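Local coordinates for protein iron transport multicopper oxidase FET3 (Saccharomyces cerevisiae, PDB 1ZPU) that oxidises ferrous to ferric iron with the help of four bound copper ions, reducing oxygen to water, so that the permease FTR1 can import the iron, at residues 217-222 with 303-308; 297-302 with 432-437; 210-215 with 234-239. One frame throughout, in Å; residues are numbered along the deposited sequence.

In the fold
The three contacts illustrate how a multicopper oxidase builds one plastocyanin-like unit and fastens it to the next. Interactions 2 and 3 are buried. Interaction 3 is regular sheet within the second unit: paired strands, a classic bulge and a largely apolar face. Interaction 1 extends that sheet at its outermost strand, 218-225, which the loop after strand 271-277 meets through a single bridge; it is partly buried and more polar. Interaction 2 ties the same loop to strand 434-436 of the third unit without strand pairing, relying on a salt bridge and a methionine instead. Residues 297-302 and 303-308 are consecutive pieces of this loop, and both contacts touch the glycan on Asn223.

Interaction 1: 217-222 with 303-308; sequences GITTEK and QPYEKE. With NAG (2-acetamido-2-deoxy-beta-D-glucopyranose), chain I.
Thr220 and Pro304 face each other in a single backbone bridge, their CA atoms 4.3 Å apart, and the residues flanking them supply its two hydrogen bonds. Tyr305 N gives its hydrogen to Thr219 O at 2.7 Å, almost straight at 173°. On the other flank Glu221 N meets Gln303 O at 2.7 Å. Pro304 can occupy the middle because the pattern asks nothing of its nitrogen. Thr220 adds a side-chain interaction: with OG1 anti to the backbone N (chi1 -169°), the hydroxyl comes to 3.0 Å from Gln303 O, a weak bond at best.

Around this bridge the side chains touch lightly. Thr219 and Tyr305 lie side by side, CG2 of the threonine resting 3.8 Å from CB of the tyrosine. Glu221 bends at its second torsion and crosses Gln303, CG to CB at 3.8 Å. Ile218 CG2 approaches Pro304 CB at 4.2 Å, the apolar end of the contact. Beyond Gln303 lies the first sugar of the glycan on Asn223.

The edge strand 218-225 thus gains a loop partner mainly through backbone polar groups. Such a contact probably depends less on side-chain identity than on the backbone, with the carbonyl of Gln303 taking the firm bond from Glu221 N and at most a weak one from the Thr220 hydroxyl.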
loop_
_atom_site.group_PDB
_atom_site.type_symbol
_atom_site.label_atom_id
_atom_site.label_comp_id
_atom_site.label_asym_id
_atom_site.label_seq_id
_atom_site.Cartn_x
_atom_site.Cartn_y
_atom_site.Cartn_z
ATOM N N GLY A 217 -2.940 5.029 10.501
ATOM C CA GLY A 217 -2.775 4.532 11.879
ATOM C C GLY A 217 -2.181 5.502 12.895
ATOM O O GLY A 217 -2.146 5.200 14.093
ATOM N N ILE A 218 -1.721 6.665 12.431
ATOM C CA ILE A 218 -1.106 7.696 13.295
ATOM C C ILE A 218 -2.116 8.809 13.637
ATOM O O ILE A 218 -2.496 9.598 12.761
ATOM C CB ILE A 218 0.152 8.315 12.598
ATOM C CG1 ILE A 218 1.232 7.247 12.318
ATOM C CG2 ILE A 218 0.706 9.532 13.355
ATOM C CD1 ILE A 218 1.788 6.494 13.538
ATOM N N THR A 219 -2.563 8.865 14.893
ATOM C CA THR A 219 -3.491 9.923 15.333
ATOM C C THR A 219 -2.870 11.310 15.174
ATOM O O THR A 219 -1.707 11.544 15.529
ATOM C CB THR A 219 -3.959 9.781 16.816
ATOM O OG1 THR A 219 -4.494 8.479 17.051
ATOM C CG2 THR A 219 -5.034 10.812 17.150
ATOM N N THR A 220 -3.668 12.235 14.664
ATOM C CA THR A 220 -3.186 13.566 14.362
ATOM C C THR A 220 -3.930 14.645 15.174
ATOM O O THR A 220 -4.983 14.373 15.756
ATOM C CB THR A 220 -3.216 13.811 12.809
ATOM O OG1 THR A 220 -2.500 15.012 12.494
ATOM C CG2 THR A 220 -4.619 13.938 12.281
ATOM N N GLU A 221 -3.360 15.847 15.244
ATOM C CA GLU A 221 -4.089 17.022 15.738
ATOM C C GLU A 221 -5.122 17.385 14.690
ATOM O O GLU A 221 -4.855 17.280 13.483
ATOM C CB GLU A 221 -3.167 18.230 15.927
ATOM C CG GLU A 221 -1.958 18.014 16.845
ATOM C CD GLU A 221 -2.272 18.141 18.340
ATOM O OE1 GLU A 221 -3.463 18.291 18.718
ATOM O OE2 GLU A 221 -1.308 18.082 19.138
ATOM N N LYS A 222 -6.291 17.821 15.147
ATOM C CA LYS A 222 -7.396 18.204 14.263
ATOM C C LYS A 222 -6.937 19.152 13.147
ATOM O O LYS A 222 -6.419 20.232 13.437
ATOM C CB LYS A 222 -8.484 18.907 15.088
ATOM C CG LYS A 222 -9.008 18.116 16.263
ATOM C CD LYS A 222 -10.383 18.606 16.631
ATOM C CE LYS A 222 -11.063 17.640 17.578
ATOM N NZ LYS A 222 -12.545 17.731 17.495
ATOM N N GLN A 303 0.076 16.992 12.056
ATOM C CA GLN A 303 0.839 16.952 13.306
ATOM C C GLN A 303 0.397 15.789 14.176
ATOM O O GLN A 303 -0.699 15.822 14.743
ATOM C CB GLN A 303 0.689 18.258 14.068
ATOM C CG GLN A 303 1.165 19.460 13.294
ATOM C CD GLN A 303 0.731 20.764 13.909
ATOM O OE1 GLN A 303 0.351 21.691 13.203
ATOM N NE2 GLN A 303 0.775 20.844 15.230
ATOM N N PRO A 304 1.236 14.740 14.260
ATOM C CA PRO A 304 0.999 13.592 15.132
ATOM C C PRO A 304 0.574 13.988 16.537
ATOM O O PRO A 304 1.136 14.922 17.110
ATOM C CB PRO A 304 2.369 12.928 15.188
ATOM C CG PRO A 304 2.942 13.207 13.855
ATOM C CD PRO A 304 2.466 14.570 13.465
ATOM N N TYR A 305 -0.414 13.288 17.083
ATOM C CA TYR A 305 -0.864 13.528 18.457
ATOM C C TYR A 305 0.241 13.180 19.448
ATOM O O TYR A 305 0.475 13.914 20.398
ATOM C CB TYR A 305 -2.133 12.727 18.761
ATOM C CG TYR A 305 -2.792 13.080 20.078
ATOM C CD1 TYR A 305 -3.501 14.276 20.229
ATOM C CD2 TYR A 305 -2.716 12.215 21.170
ATOM C CE1 TYR A 305 -4.113 14.602 21.432
ATOM C CE2 TYR A 305 -3.319 12.533 22.375
ATOM C CZ TYR A 305 -4.015 13.728 22.504
ATOM O OH TYR A 305 -4.611 14.048 23.710
ATOM N N GLU A 306 0.912 12.053 19.227
ATOM C CA GLU A 306 2.140 11.743 19.960
ATOM C C GLU A 306 3.335 12.309 19.201
ATOM O O GLU A 306 3.792 11.738 18.205
ATOM C CB GLU A 306 2.302 10.243 20.209
ATOM C CG GLU A 306 1.521 9.735 21.414
ATOM C CD GLU A 306 1.262 8.231 21.351
ATOM O OE1 GLU A 306 1.205 7.669 20.228
ATOM O OE2 GLU A 306 1.110 7.616 22.433
ATOM N N LYS A 307 3.809 13.459 19.669
ATOM C CA LYS A 307 4.942 14.142 19.062
ATOM C C LYS A 307 6.214 13.328 19.200
ATOM O O LYS A 307 6.531 12.819 20.275
ATOM C CB LYS A 307 5.184 15.508 19.716
ATOM C CG LYS A 307 4.164 16.577 19.375
ATOM C CD LYS A 307 4.499 17.893 20.106
ATOM C CE LYS A 307 3.181 18.518 20.595
ATOM N NZ LYS A 307 3.167 19.998 20.386
ATOM N N GLU A 308 6.944 13.219 18.104
ATOM C CA GLU A 308 8.283 12.673 18.141
ATOM C C GLU A 308 9.198 13.628 17.380
ATOM O O GLU A 308 8.940 13.954 16.226
ATOM C CB GLU A 308 8.302 11.259 17.539
ATOM C CG GLU A 308 7.766 10.161 18.493
ATOM C CD GLU A 308 7.446 8.813 17.801
ATOM O OE1 GLU A 308 7.753 8.641 16.589
ATOM O OE2 GLU A 308 6.878 7.918 18.480
HETATM C C1 NAG I . -3.336 22.129 8.848
HETATM C C2 NAG I . -2.145 22.194 9.796
HETATM C C3 NAG I . -1.235 23.407 9.511
HETATM C C4 NAG I . -1.109 23.878 8.052
HETATM C C5 NAG I . -2.252 23.379 7.151
HETATM C C6 NAG I . -1.805 23.198 5.704
HETATM C C7 NAG I . -2.635 21.188 12.046
HETATM C C8 NAG I . -2.297 19.785 11.592
HETATM N N2 NAG I . -2.630 22.210 11.171
HETATM O O3 NAG I . 0.074 23.138 9.963
HETATM O O4 NAG I . -1.051 25.302 8.118
HETATM O O5 NAG I . -2.752 22.122 7.565
HETATM O O6 NAG I . -2.617 22.241 5.055
HETATM O O7 NAG I . -2.912 21.378 13.230
#

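Interaction 2: 297-302 with 432-437; sequences LDDFYL and YPMRRD. With NAG (2-acetamido-2-deoxy-beta-D-glucopyranose), chain I; NAG (2-acetamido-2-deoxy-beta-D-glucopyranose), chain B.
Asp299 and Arg436 both hold CG between the backbone N and the carbonyl carbon (chi1 55° and 63°), which lets the carboxylate and guanidinium meet. The arginine runs straight through its second torsion and bends at the third, and its NH1 reaches Asp299 OD2 at 2.5 Å in a salt bridge. The carboxylate sits at the guanidinium edge with the two planes turned 69° apart; OD2 alone meets NH1, while OD1 pairs with Arg406. Arg436 NH2 is held by Asp216, so this buried pair belongs to a wider ionic network that probably stabilises both charges.

Met434 packs beside the pair. Its CG, anti to the backbone N, lies 3.4 Å from Asp299 O, and bends at the second and third torsions bring CE to 3.6 Å from Asp299 OD2. Leu302 CB touches Met434 CG at 4.3 Å.

Within 297-302, Asp298 OD1 accepts from Phe300 N in an Asx turn that leads into the short 3-10 segment. Phe300 CD2 lies over the centre of one face of the Tyr301 ring, and C6 of the second glycan sugar lies over the opposite face, toward the rim. Without the Tyr301 ring, as with an alanine in its place, Phe300 and that sugar would probably lose the surface they share, and the glycan would be likely to move more freely.

Strand 434-436 is an edge strand of the third plastocyanin-like unit. Immediately after it, Asp437 hydrogen-bonds the copper ligands His62 and His395, an interdomain setting characteristic of the trinuclear site of multicopper oxidases.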
loop_
_atom_site.group_PDB
_atom_site.type_symbol
_atom_site.label_atom_id
_atom_site.label_comp_id
_atom_site.label_asym_id
_atom_site.label_seq_id
_atom_site.Cartn_x
_atom_site.Cartn_y
_atom_site.Cartn_z
ATOM N N LEU A 297 -5.862 19.183 1.328
ATOM C CA LEU A 297 -4.893 19.120 2.418
ATOM C C LEU A 297 -3.559 18.484 2.012
ATOM O O LEU A 297 -3.524 17.393 1.470
ATOM C CB LEU A 297 -5.486 18.323 3.579
ATOM C CG LEU A 297 -4.585 18.017 4.771
ATOM C CD1 LEU A 297 -4.418 19.275 5.616
ATOM C CD2 LEU A 297 -5.208 16.889 5.562
ATOM N N ASP A 298 -2.460 19.186 2.285
ATOM C CA ASP A 298 -1.124 18.606 2.127
ATOM C C ASP A 298 -0.750 17.916 3.436
ATOM O O ASP A 298 -0.433 18.572 4.436
ATOM C CB ASP A 298 -0.074 19.663 1.733
ATOM C CG ASP A 298 1.281 19.046 1.387
ATOM O OD1 ASP A 298 1.501 17.852 1.708
ATOM O OD2 ASP A 298 2.136 19.751 0.803
ATOM N N ASP A 299 -0.800 16.589 3.413
ATOM C CA ASP A 299 -0.577 15.770 4.592
ATOM C C ASP A 299 0.799 15.965 5.214
ATOM O O ASP A 299 1.011 15.573 6.357
ATOM C CB ASP A 299 -0.821 14.300 4.277
ATOM C CG ASP A 299 0.017 13.802 3.105
ATOM O OD1 ASP A 299 0.132 14.536 2.095
ATOM O OD2 ASP A 299 0.552 12.673 3.175
ATOM N N PHE A 300 1.723 16.582 4.479
ATOM C CA PHE A 300 3.065 16.880 4.999
ATOM C C PHE A 300 3.010 17.741 6.276
ATOM O O PHE A 300 3.871 17.615 7.155
ATOM C CB PHE A 300 3.920 17.552 3.912
ATOM C CG PHE A 300 5.311 17.927 4.361
ATOM C CD1 PHE A 300 6.386 17.074 4.127
ATOM C CD2 PHE A 300 5.554 19.142 5.008
ATOM C CE1 PHE A 300 7.685 17.416 4.548
ATOM C CE2 PHE A 300 6.831 19.478 5.437
ATOM C CZ PHE A 300 7.901 18.611 5.203
ATOM N N TYR A 301 1.998 18.600 6.385
ATOM C CA TYR A 301 1.898 19.531 7.508
ATOM C C TYR A 301 1.039 19.017 8.668
ATOM O O TYR A 301 0.852 19.722 9.668
ATOM C CB TYR A 301 1.404 20.892 7.015
ATOM C CG TYR A 301 2.380 21.581 6.084
ATOM C CD1 TYR A 301 2.200 21.544 4.698
ATOM C CD2 TYR A 301 3.484 22.267 6.586
ATOM C CE1 TYR A 301 3.093 22.172 3.838
ATOM C CE2 TYR A 301 4.381 22.894 5.739
ATOM C CZ TYR A 301 4.179 22.842 4.368
ATOM O OH TYR A 301 5.073 23.470 3.531
ATOM N N LEU A 302 0.518 17.794 8.532
ATOM C CA LEU A 302 -0.201 17.137 9.628
ATOM C C LEU A 302 0.691 16.957 10.874
ATOM O O LEU A 302 1.922 16.825 10.766
ATOM C CB LEU A 302 -0.783 15.812 9.168
ATOM C CG LEU A 302 -2.267 15.771 8.775
ATOM C CD1 LEU A 302 -2.859 17.137 8.425
ATOM C CD2 LEU A 302 -2.458 14.777 7.642
ATOM N N TYR A 432 9.014 18.508 14.255
ATOM C CA TYR A 432 8.192 17.360 14.609
ATOM C C TYR A 432 7.482 16.825 13.358
ATOM O O TYR A 432 6.315 17.157 13.108
ATOM C CB TYR A 432 7.172 17.745 15.681
ATOM C CG TYR A 432 7.805 18.162 16.982
ATOM C CD1 TYR A 432 8.009 19.509 17.279
ATOM C CD2 TYR A 432 8.218 17.209 17.908
ATOM C CE1 TYR A 432 8.606 19.895 18.468
ATOM C CE2 TYR A 432 8.814 17.583 19.101
ATOM C CZ TYR A 432 9.005 18.926 19.377
ATOM O OH TYR A 432 9.594 19.296 20.565
ATOM N N PRO A 433 8.181 15.977 12.572
ATOM C CA PRO A 433 7.704 15.575 11.258
ATOM C C PRO A 433 6.446 14.744 11.329
ATOM O O PRO A 433 6.203 14.064 12.326
ATOM C CB PRO A 433 8.840 14.699 10.718
ATOM C CG PRO A 433 10.011 15.008 11.558
ATOM C CD PRO A 433 9.460 15.325 12.895
ATOM N N MET A 434 5.664 14.804 10.259
ATOM C CA MET A 434 4.520 13.937 10.077
ATOM C C MET A 434 5.017 12.495 9.976
ATOM O O MET A 434 6.172 12.261 9.617
ATOM C CB MET A 434 3.769 14.370 8.816
ATOM C CG MET A 434 2.688 13.436 8.350
ATOM S SD MET A 434 3.317 12.211 7.182
ATOM C CE MET A 434 3.188 13.052 5.610
ATOM N N ARG A 435 4.150 11.542 10.308
ATOM C CA ARG A 435 4.465 10.123 10.209
ATOM C C ARG A 435 3.335 9.358 9.516
ATOM O O ARG A 435 2.150 9.595 9.802
ATOM C CB ARG A 435 4.702 9.543 11.598
ATOM C CG ARG A 435 6.149 9.431 11.992
ATOM C CD ARG A 435 6.371 9.909 13.416
ATOM N NE ARG A 435 5.453 9.309 14.379
ATOM C CZ ARG A 435 4.946 9.965 15.416
ATOM N NH1 ARG A 435 5.266 11.238 15.610
ATOM N NH2 ARG A 435 4.119 9.357 16.253
ATOM N N ARG A 436 3.707 8.447 8.612
ATOM C CA ARG A 436 2.762 7.550 7.967
ATOM C C ARG A 436 3.493 6.392 7.295
ATOM O O ARG A 436 4.721 6.299 7.402
ATOM C CB ARG A 436 1.879 8.306 6.973
ATOM C CG ARG A 436 2.576 8.958 5.761
ATOM C CD ARG A 436 1.572 9.783 4.940
ATOM N NE ARG A 436 0.280 9.109 4.906
ATOM C CZ ARG A 436 -0.867 9.661 4.540
ATOM N NH1 ARG A 436 -0.919 10.925 4.160
ATOM N NH2 ARG A 436 -1.973 8.935 4.551
ATOM N N ASP A 437 2.752 5.511 6.614
ATOM C CA ASP A 437 3.371 4.357 5.969
ATOM C C ASP A 437 3.364 4.442 4.447
ATOM O O ASP A 437 3.995 3.639 3.768
ATOM C CB ASP A 437 2.783 3.032 6.479
ATOM C CG ASP A 437 1.309 2.872 6.153
ATOM O OD1 ASP A 437 0.556 2.551 7.101
ATOM O OD2 ASP A 437 0.909 3.049 4.968
HETATM C C1 NAG I . -3.336 22.129 8.848
HETATM C C2 NAG I . -2.145 22.194 9.796
HETATM C C3 NAG I . -1.235 23.407 9.511
HETATM C C4 NAG I . -1.109 23.878 8.052
HETATM C C5 NAG I . -2.252 23.379 7.151
HETATM C C6 NAG I . -1.805 23.198 5.704
HETATM C C7 NAG I . -2.635 21.188 12.046
HETATM C C8 NAG I . -2.297 19.785 11.592
HETATM N N2 NAG I . -2.630 22.210 11.171
HETATM O O3 NAG I . 0.074 23.138 9.963
HETATM O O4 NAG I . -1.051 25.302 8.118
HETATM O O5 NAG I . -2.752 22.122 7.565
HETATM O O6 NAG I . -2.617 22.241 5.055
HETATM O O7 NAG I . -2.912 21.378 13.230
HETATM C C1 NAG B . -0.289 26.052 7.113
HETATM C C2 NAG B . 0.745 27.024 7.743
HETATM C C3 NAG B . 2.211 26.613 7.448
HETATM C C4 NAG B . 2.471 26.234 5.980
HETATM C C5 NAG B . 1.141 26.077 5.239
HETATM C C6 NAG B . 1.260 25.477 3.838
HETATM C C7 NAG B . -0.041 29.427 8.003
HETATM C C8 NAG B . -1.200 30.166 7.305
HETATM N N2 NAG B . 0.525 28.417 7.307
HETATM O O3 NAG B . 2.598 25.524 8.263
HETATM O O4 NAG B . 3.288 27.210 5.370
HETATM O O5 NAG B . 0.293 25.290 6.059
HETATM O O6 NAG B . 0.049 25.700 3.138
HETATM O O7 NAG B . 0.338 29.785 9.141
#

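Interaction 3: 210-215 with 234-239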
loop_
_atom_site.group_PDB
_atom_site.type_symbol
_atom_site.label_atom_id
_atom_site.label_comp_id
_atom_site.label_asym_id
_atom_site.label_seq_id
_atom_site.Cartn_x
_atom_site.Cartn_y
_atom_site.Cartn_z
ATOM N N MET A 210 -14.331 18.540 6.760
ATOM C CA MET A 210 -13.766 17.302 7.300
ATOM C C MET A 210 -12.609 17.596 8.231
ATOM O O MET A 210 -11.700 18.356 7.882
ATOM C CB MET A 210 -13.294 16.397 6.180
ATOM C CG MET A 210 -14.399 15.943 5.294
ATOM S SD MET A 210 -13.826 14.876 3.988
ATOM C CE MET A 210 -12.693 15.925 3.085
ATOM N N THR A 211 -12.654 17.003 9.421
ATOM C CA THR A 211 -11.597 17.200 10.409
ATOM C C THR A 211 -10.715 15.972 10.475
ATOM O O THR A 211 -11.118 14.929 10.989
ATOM C CB THR A 211 -12.157 17.484 11.793
ATOM O OG1 THR A 211 -13.189 18.474 11.685
ATOM C CG2 THR A 211 -11.047 17.991 12.706
ATOM N N VAL A 212 -9.507 16.095 9.941
ATOM C CA VAL A 212 -8.602 14.955 9.864
ATOM C C VAL A 212 -8.072 14.662 11.256
ATOM O O VAL A 212 -7.541 15.549 11.921
ATOM C CB VAL A 212 -7.479 15.160 8.802
ATOM C CG1 VAL A 212 -6.504 14.024 8.810
ATOM C CG2 VAL A 212 -8.088 15.266 7.431
ATOM N N VAL A 213 -8.261 13.422 11.704
ATOM C CA VAL A 213 -7.824 13.006 13.042
ATOM C C VAL A 213 -6.864 11.816 13.051
ATOM O O VAL A 213 -6.330 11.471 14.099
ATOM C CB VAL A 213 -8.997 12.724 14.002
ATOM C CG1 VAL A 213 -9.813 13.968 14.197
ATOM C CG2 VAL A 213 -9.850 11.578 13.510
ATOM N N GLU A 214 -6.635 11.209 11.890
ATOM C CA GLU A 214 -5.688 10.111 11.781
ATOM C C GLU A 214 -5.257 9.924 10.329
ATOM O O GLU A 214 -6.077 10.020 9.404
ATOM C CB GLU A 214 -6.314 8.817 12.320
ATOM C CG GLU A 214 -5.359 7.623 12.382
ATOM C CD GLU A 214 -6.000 6.304 11.906
ATOM O OE1 GLU A 214 -6.828 5.746 12.671
ATOM O OE2 GLU A 214 -5.669 5.828 10.780
ATOM N N ILE A 215 -3.969 9.666 10.123
ATOM C CA ILE A 215 -3.502 9.135 8.836
ATOM C C ILE A 215 -2.671 7.870 9.051
ATOM O O ILE A 215 -1.846 7.814 9.965
ATOM C CB ILE A 215 -2.703 10.178 8.003
ATOM C CG1 ILE A 215 -1.497 10.713 8.783
ATOM C CG2 ILE A 215 -3.613 11.299 7.525
ATOM C CD1 ILE A 215 -0.494 11.419 7.930
ATOM N N GLN A 234 -3.295 4.583 1.226
ATOM C CA GLN A 234 -3.353 5.450 2.398
ATOM C C GLN A 234 -4.737 5.582 3.016
ATOM O O GLN A 234 -5.740 5.316 2.357
ATOM C CB GLN A 234 -2.615 6.794 2.241
ATOM C CG GLN A 234 -2.874 7.669 1.037
ATOM C CD GLN A 234 -1.792 8.778 0.887
ATOM O OE1 GLN A 234 -0.612 8.585 1.245
ATOM N NE2 GLN A 234 -2.202 9.947 0.364
ATOM N N ARG A 235 -4.771 5.935 4.299
ATOM C CA ARG A 235 -6.005 6.068 5.049
ATOM C C ARG A 235 -6.051 7.451 5.664
ATOM O O ARG A 235 -5.092 7.869 6.311
ATOM C CB ARG A 235 -6.055 5.025 6.167
ATOM C CG ARG A 235 -6.177 3.605 5.695
ATOM C CD ARG A 235 -4.834 2.999 5.293
ATOM N NE ARG A 235 -4.048 2.608 6.458
ATOM C CZ ARG A 235 -2.720 2.591 6.515
ATOM N NH1 ARG A 235 -1.994 2.954 5.471
ATOM N NH2 ARG A 235 -2.112 2.229 7.638
ATOM N N TYR A 236 -7.143 8.175 5.444
ATOM C CA TYR A 236 -7.429 9.362 6.244
ATOM C C TYR A 236 -8.657 9.035 7.042
ATOM O O TYR A 236 -9.665 8.638 6.482
ATOM C CB TYR A 236 -7.677 10.624 5.397
ATOM C CG TYR A 236 -6.460 11.209 4.717
ATOM C CD1 TYR A 236 -5.937 12.449 5.091
ATOM C CD2 TYR A 236 -5.831 10.516 3.682
ATOM C CE1 TYR A 236 -4.793 12.970 4.442
ATOM C CE2 TYR A 236 -4.713 11.015 3.035
ATOM C CZ TYR A 236 -4.195 12.229 3.410
ATOM O OH TYR A 236 -3.087 12.653 2.722
ATOM N N THR A 237 -8.557 9.169 8.357
ATOM C CA THR A 237 -9.724 9.108 9.230
ATOM C C THR A 237 -10.132 10.532 9.606
ATOM O O THR A 237 -9.302 11.368 9.978
ATOM C CB THR A 237 -9.464 8.279 10.495
ATOM O OG1 THR A 237 -9.002 6.974 10.130
ATOM C CG2 THR A 237 -10.737 8.154 11.314
ATOM N N VAL A 238 -11.431 10.782 9.523
ATOM C CA VAL A 238 -11.959 12.125 9.459
ATOM C C VAL A 238 -13.229 12.210 10.308
ATOM O O VAL A 238 -14.077 11.301 10.285
ATOM C CB VAL A 238 -12.220 12.462 7.958
ATOM C CG1 VAL A 238 -13.524 13.174 7.736
ATOM C CG2 VAL A 238 -11.043 13.220 7.355
ATOM N N LEU A 239 -13.336 13.282 11.087
ATOM C CA LEU A 239 -14.563 13.603 11.794
ATOM C C LEU A 239 -15.453 14.439 10.880
ATOM O O LEU A 239 -14.967 15.355 10.213
ATOM C CB LEU A 239 -14.249 14.398 13.072
ATOM C CG LEU A 239 -13.612 13.744 14.302
ATOM C CD1 LEU A 239 -13.068 14.805 15.228
ATOM C CD2 LEU A 239 -14.600 12.874 15.046
#
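Ile215 lays CG2 over one face of the Tyr236 ring, 3.9 Å from its centroid and 25° off the normal, a CH-pi contact displaced toward the rim. The methyl is placed there because CG2 stands anti to the carbonyl carbon, beside the backbone N. Val212 CG1 comes obliquely to the same ring, 4.1 Å from Tyr236 CD1. The phenol oxygen bonds to Arg436.

Along the same sheet face, Val212 CG2 meets Val238 CG2 at 3.6 Å, and Val238 CG1 is touched by Met210 CB. The other face carries Thr211 with Leu239 and Glu214 with Thr237, whose hydroxyl bonds to Thr101; Glu214 OE2 in turn holds Gly217 N.

The strands are antiparallel, opening with a bond of 2.9 Å from Thr211 N to Leu239 O. Midway they form a classic beta bulge: Thr237 O accepts from Val213 N at 2.9 Å and, less straight at 142°, from Glu214 N at 3.3 Å. Val213, the extra residue, packs CG1 against Leu239 CD1 at 3.5 Å.

Arg235, at the end nearest the copper cluster, has its salt bridge with Asp437, beside His62. The pair's apolar face is consistent with a buried core, and the bulge lets one carbonyl, that of Thr237, serve two backbone donors; the charged groups find their partners beyond the pair.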